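Local coordinates for LDL receptor adaptor protein (Rattus norvegicus, PDB 3SO6) that acts as a clathrin-associated sorting adaptor whose phosphotyrosine-binding domain binds the NPXY internalisation motif of the LDL receptor for its endocytosis, at residues A[16-20]-A[21-25]; A[57-60]-A[61-64]; A[125-128]-A[129-132]. One frame throughout, in Å; residues are numbered along the deposited sequence.

Contact 1: residues A[16-20]-A[21-25]; sequences VERPK and GEELS
R18 and E23 meet because each side chain folds once along its length. R18 leaves with CG beside its backbone N and bends at chi3 (-54°), which swings the guanidinium over the start of helix 22-38. E23 holds CG between the backbone N and the carbonyl carbon (chi1 78°) and turns again at chi2, doubling its carboxylate back toward the loop. The result is a salt bridge of 2.8 Å from R18 NH2 to E23 OE2, with a nearly straight N-H...O angle of 164°. The oxygen lies in the guanidinium plane and is approached on its anti side, and the planes of the two flat groups are turned slightly apart. A water accepts from R18 NE at 3.0 Å and donates both to E23 OE2 and, at 2.9 Å, to the K20 carbonyl oxygen.

L24 fills the inside of the same turn. Its CD2 lies over one face of the guanidinium, toward the rim, 3.7 Å from R18 NH2, and also approaches V16 CB at 4.3 Å, while CD1 presses tightly on K20 O at 3.1 Å. G21 is the N-cap residue, its carbonyl accepting from S25 N; a CB there would collide with the carbonyl of K20, so the backbone angles call for glycine. The loop joins the first strand, 4-16, to the helix that follows it in this phosphotyrosine-binding domain. K20 NZ points elsewhere, to the carbonyl of S75 and weakly to the bound peptide's backbone, and E22 OE2 also bonds the peptide. Because E23 OE2 receives both R18 NH2 and the water, and that water also holds K20 O, the exposed charge pair is probably kept in place by the backbone of the turn.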
# COMPACT_ATOMS: atom_id res chain seq x y z
N VAL A 16 3.75 9.00 8.96
CA VAL A 16 3.60 8.26 10.21
C VAL A 16 4.96 8.22 10.89
O VAL A 16 6.01 8.32 10.22
CB VAL A 16 3.05 6.82 9.97
CG1 VAL A 16 1.57 6.92 9.46
CG2 VAL A 16 3.92 6.01 9.01
N GLU A 17 4.96 7.98 12.19
CA GLU A 17 6.26 8.08 12.86
C GLU A 17 6.99 6.76 13.08
O GLU A 17 8.20 6.79 13.41
CB GLU A 17 6.16 8.91 14.16
CG GLU A 17 5.73 10.41 13.92
CD GLU A 17 6.64 11.16 12.91
OE1 GLU A 17 7.85 11.31 13.18
OE2 GLU A 17 6.13 11.62 11.85
N ARG A 18 6.32 5.63 12.79
CA ARG A 18 6.92 4.31 12.93
C ARG A 18 6.43 3.49 11.76
O ARG A 18 5.37 3.87 11.18
CB ARG A 18 6.59 3.64 14.29
CG ARG A 18 7.04 4.46 15.45
CD ARG A 18 6.69 3.86 16.80
NE ARG A 18 5.29 3.56 16.94
CZ ARG A 18 4.35 4.44 17.23
NH1 ARG A 18 4.66 5.72 17.52
NH2 ARG A 18 3.07 4.02 17.38
N PRO A 19 7.15 2.40 11.41
CA PRO A 19 6.75 1.70 10.15
C PRO A 19 5.58 0.69 10.27
O PRO A 19 4.99 0.30 9.25
CB PRO A 19 8.04 0.99 9.76
CG PRO A 19 8.83 0.83 11.11
CD PRO A 19 8.52 2.06 11.86
N LYS A 20 5.29 0.21 11.46
CA LYS A 20 4.40 -0.95 11.50
C LYS A 20 3.51 -0.87 12.63
O LYS A 20 3.97 -0.57 13.75
CB LYS A 20 5.15 -2.30 11.66
CG LYS A 20 6.20 -2.59 10.55
CD LYS A 20 6.93 -3.91 10.75
CE LYS A 20 8.10 -3.95 9.82
NZ LYS A 20 7.82 -4.46 8.43
N GLY A 21 2.25 -1.21 12.43
CA GLY A 21 1.32 -1.33 13.50
C GLY A 21 -0.02 -0.72 13.16
O GLY A 21 -0.17 0.37 12.58
N GLU A 22 -1.02 -1.40 13.70
CA GLU A 22 -2.36 -0.99 13.40
C GLU A 22 -2.75 0.35 14.06
O GLU A 22 -3.65 1.10 13.59
CB GLU A 22 -3.42 -2.02 13.76
CG GLU A 22 -4.85 -1.75 13.27
CD GLU A 22 -5.85 -2.80 13.74
OE1 GLU A 22 -5.51 -3.70 14.59
OE2 GLU A 22 -7.02 -2.72 13.32
N GLU A 23 -2.06 0.65 15.19
CA GLU A 23 -2.37 1.92 15.84
C GLU A 23 -1.99 3.10 14.93
O GLU A 23 -2.67 4.17 14.89
CB GLU A 23 -1.71 2.02 17.21
CG GLU A 23 -0.23 2.33 17.28
CD GLU A 23 0.75 1.26 16.80
OE1 GLU A 23 0.38 0.21 16.24
OE2 GLU A 23 1.96 1.46 16.98
N LEU A 24 -0.93 2.90 14.18
CA LEU A 24 -0.42 3.90 13.28
C LEU A 24 -1.30 4.01 12.07
O LEU A 24 -1.65 5.13 11.64
CB LEU A 24 1.04 3.52 12.78
CG LEU A 24 2.11 3.57 13.83
CD1 LEU A 24 3.13 2.41 13.74
CD2 LEU A 24 2.76 4.93 13.84
N SER A 25 -1.61 2.86 11.46
CA SER A 25 -2.38 2.90 10.23
C SER A 25 -3.80 3.39 10.49
O SER A 25 -4.35 4.08 9.64
CB SER A 25 -2.37 1.55 9.51
OG SER A 25 -2.95 0.52 10.26
O HOH W 1 4.24 0.88 16.29

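Contact 2: residues A[57-60]-A[61-64]; sequences LTDS and LTSQ
D59 and T62 are joined through one carboxylate oxygen, D59 OD2, which accepts two hydrogen bonds. T62 OG1 donates to it at 2.6 Å and T62 N at 2.9 Å, both on its anti side but from opposite faces of the carboxylate plane. With CG anti to the D59 backbone N (chi1 175°), the carboxylate lies over the turn where both donors can reach it. The same T62 OG1 accepts from Q64 N at 3.0 Å, an ST turn. These bonds shape the loop of the antiparallel beta hairpin that links strands 54-59 and 65-70 at one side of the domain's sheet. The backbone closes it: D59 N donates to Q64 O at 2.8 Å with an angle of 166°, and S63 N makes a weak bond to D59 O. Q64 O is also approached by T58 CA, 3.3 Å away, in a CA-H...O contact. D59 OD1 accepts from Q44 NE2 and from a water that itself accepts from L61 N at 3.0 Å, while S60 OG bonds T47 OG1. With an alanine at D59, the amide and hydroxyl of T62 would probably lose their shared acceptor, and Q44 NE2 its partner.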
# COMPACT_ATOMS: atom_id res chain seq x y z
N LEU A 57 1.98 1.99 -9.03
CA LEU A 57 0.81 2.87 -9.04
C LEU A 57 0.83 3.66 -10.34
O LEU A 57 1.82 4.32 -10.66
CB LEU A 57 0.87 3.88 -7.93
CG LEU A 57 0.97 3.35 -6.53
CD1 LEU A 57 1.08 4.63 -5.65
CD2 LEU A 57 -0.24 2.46 -6.19
N THR A 58 -0.27 3.56 -11.08
CA THR A 58 -0.43 4.29 -12.33
C THR A 58 -1.70 5.08 -12.31
O THR A 58 -2.73 4.70 -11.70
CB THR A 58 -0.34 3.33 -13.52
OG1 THR A 58 -1.40 2.36 -13.45
CG2 THR A 58 1.03 2.68 -13.64
N ASP A 59 -1.63 6.24 -12.95
CA ASP A 59 -2.78 7.09 -13.07
C ASP A 59 -3.69 6.30 -14.03
O ASP A 59 -3.28 5.97 -15.18
CB ASP A 59 -2.31 8.45 -13.67
CG ASP A 59 -3.43 9.34 -13.94
OD1 ASP A 59 -4.00 9.89 -12.97
OD2 ASP A 59 -3.75 9.44 -15.13
N SER A 60 -4.94 6.05 -13.66
CA SER A 60 -5.76 5.25 -14.55
C SER A 60 -6.12 5.94 -15.88
O SER A 60 -6.14 5.28 -16.94
CB SER A 60 -7.01 4.65 -13.90
OG SER A 60 -6.80 4.02 -12.61
N LEU A 61 -6.36 7.26 -15.83
CA LEU A 61 -6.74 7.99 -17.07
C LEU A 61 -5.62 7.92 -18.12
O LEU A 61 -5.87 7.66 -19.33
CB LEU A 61 -7.13 9.44 -16.79
CG LEU A 61 -8.35 9.62 -15.93
CD1 LEU A 61 -8.58 11.09 -15.58
CD2 LEU A 61 -9.55 8.95 -16.60
N THR A 62 -4.38 8.18 -17.71
CA THR A 62 -3.29 8.37 -18.66
C THR A 62 -2.39 7.10 -18.82
O THR A 62 -1.54 7.05 -19.73
CB THR A 62 -2.35 9.47 -18.18
OG1 THR A 62 -1.85 9.14 -16.89
CG2 THR A 62 -3.06 10.81 -18.06
N SER A 63 -2.53 6.13 -17.88
CA SER A 63 -1.63 4.97 -17.74
C SER A 63 -0.25 5.47 -17.42
O SER A 63 0.72 4.72 -17.48
CB SER A 63 -1.58 4.05 -18.98
OG SER A 63 -2.87 3.58 -19.32
N GLN A 64 -0.12 6.71 -17.01
CA GLN A 64 1.26 7.22 -16.66
C GLN A 64 1.67 6.69 -15.28
O GLN A 64 0.85 6.64 -14.29
CB GLN A 64 1.35 8.78 -16.63
CG GLN A 64 1.47 9.55 -17.99
CD GLN A 64 2.78 9.40 -18.77
OE1 GLN A 64 2.74 9.40 -20.00
NE2 GLN A 64 3.92 9.29 -18.09
O HOH W 2 -6.59 8.85 -13.29

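Contact 3: residues A[125-128]-A[129-132]; sequences VAFE and FWQV
V125 O accepts from F129 N at 2.9 Å, at an N-H...O angle of 165°, in the last turns of helix 109-131, the C-terminal helix of the phosphotyrosine-binding fold. W130 N to A126 O and Q131 N to F127 O continue the alpha-helical pattern, and side chains three and four residues apart pack along it. On one flank V125 and F129 run side by side, CG1 of V125 meeting CE2 of F129 at 3.6 Å, and the F129 ring is also packed by L134 and P136 of the tail that follows.

On another flank F127 and W130 both carry CG anti to the backbone N (chi1 -177° for F127). Their planes are almost parallel but slid apart, so that the ring centroids of F127 and the W130 six-membered ring are 5.5 Å apart with little overlap, and F127 CE1 touches W130 CE3 at 3.7 Å. This aromatic pair faces the bound peptide: apolar side chains of the peptide pack on both residues, and W130 NE1 bonds its backbone. E128 turns its charge to K124 instead. Q131 lies across the F127 ring, its CG in a CH-pi contact 4.0 Å from the ring centroid, and farther along the chain Q131 CD approaches F127 CE2 at 3.4 Å.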
# COMPACT_ATOMS: atom_id res chain seq x y z
N VAL A 125 6.18 -13.92 -0.81
CA VAL A 125 6.95 -14.43 -1.93
C VAL A 125 8.24 -13.61 -2.05
O VAL A 125 9.31 -14.22 -2.29
CB VAL A 125 6.09 -14.35 -3.19
CG1 VAL A 125 6.97 -14.69 -4.42
CG2 VAL A 125 4.94 -15.31 -3.06
N ALA A 126 8.23 -12.31 -1.88
CA ALA A 126 9.50 -11.53 -1.90
C ALA A 126 10.46 -12.01 -0.85
O ALA A 126 11.65 -12.12 -1.11
CB ALA A 126 9.20 -10.04 -1.77
N PHE A 127 9.95 -12.29 0.33
CA PHE A 127 10.82 -12.82 1.39
C PHE A 127 11.47 -14.15 1.00
O PHE A 127 12.64 -14.37 1.26
CB PHE A 127 10.03 -12.94 2.70
CG PHE A 127 10.89 -13.41 3.85
CD1 PHE A 127 11.91 -12.59 4.34
CD2 PHE A 127 10.75 -14.66 4.35
CE1 PHE A 127 12.66 -12.99 5.44
CE2 PHE A 127 11.63 -15.10 5.41
CZ PHE A 127 12.58 -14.23 5.90
N GLU A 128 10.69 -15.06 0.39
CA GLU A 128 11.27 -16.27 -0.06
C GLU A 128 12.30 -16.08 -1.18
O GLU A 128 13.31 -16.81 -1.16
CB GLU A 128 10.15 -17.24 -0.49
CG GLU A 128 9.34 -17.66 0.71
CD GLU A 128 8.17 -18.55 0.38
OE1 GLU A 128 8.32 -19.38 -0.58
OE2 GLU A 128 7.17 -18.51 1.13
N PHE A 129 12.08 -15.15 -2.12
CA PHE A 129 13.18 -14.86 -3.05
C PHE A 129 14.42 -14.35 -2.31
O PHE A 129 15.57 -14.74 -2.60
CB PHE A 129 12.72 -13.79 -4.05
CG PHE A 129 11.97 -14.31 -5.25
CD1 PHE A 129 12.67 -14.71 -6.37
CD2 PHE A 129 10.59 -14.27 -5.31
CE1 PHE A 129 12.02 -15.20 -7.49
CE2 PHE A 129 9.92 -14.68 -6.46
CZ PHE A 129 10.64 -15.18 -7.52
N TRP A 130 14.18 -13.51 -1.33
CA TRP A 130 15.30 -12.86 -0.63
C TRP A 130 16.18 -13.90 0.08
O TRP A 130 17.41 -13.81 0.07
CB TRP A 130 14.73 -11.78 0.31
CG TRP A 130 15.74 -11.12 1.19
CD1 TRP A 130 16.42 -9.96 0.91
CD2 TRP A 130 16.08 -11.51 2.54
NE1 TRP A 130 17.28 -9.67 1.98
CE2 TRP A 130 17.06 -10.56 3.00
CE3 TRP A 130 15.74 -12.58 3.39
CZ2 TRP A 130 17.66 -10.65 4.28
CZ3 TRP A 130 16.28 -12.65 4.66
CH2 TRP A 130 17.28 -11.70 5.10
N GLN A 131 15.51 -14.91 0.65
CA GLN A 131 16.22 -15.91 1.45
C GLN A 131 17.17 -16.71 0.57
O GLN A 131 18.18 -17.21 1.07
CB GLN A 131 15.24 -16.85 2.09
CG GLN A 131 14.48 -16.25 3.22
CD GLN A 131 13.69 -17.29 3.88
OE1 GLN A 131 12.77 -17.81 3.28
NE2 GLN A 131 13.98 -17.63 5.10
N VAL A 132 16.83 -16.89 -0.71
CA VAL A 132 17.71 -17.69 -1.61
C VAL A 132 18.49 -16.76 -2.54
O VAL A 132 19.04 -17.23 -3.54
CB VAL A 132 16.94 -18.75 -2.38
CG1 VAL A 132 16.43 -19.83 -1.43
CG2 VAL A 132 15.79 -18.13 -3.23

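None of the three contacts lies in the protein core. Contact 1 is partly buried, with V16 and L24 inside and the charged pair outside, whereas contacts 2 and 3 are on the surface. They occupy different elements: a strand-to-helix turn, a beta-hairpin loop and the end of the C-terminal helix. Contacts 1 and 2 sit on opposite sides of the chain's centre, their own centres about 28 Å apart. Both 16-25 and 125-132 touch the bound peptide, the former through hydrogen bonds of E22 and, weakly, K20 and packing of P19 and K20 on aromatic side chains, the latter mainly with apolar surface and one indole N-H. Contact 2 relies mainly on bonds within its own turn, with others to strand 44-51.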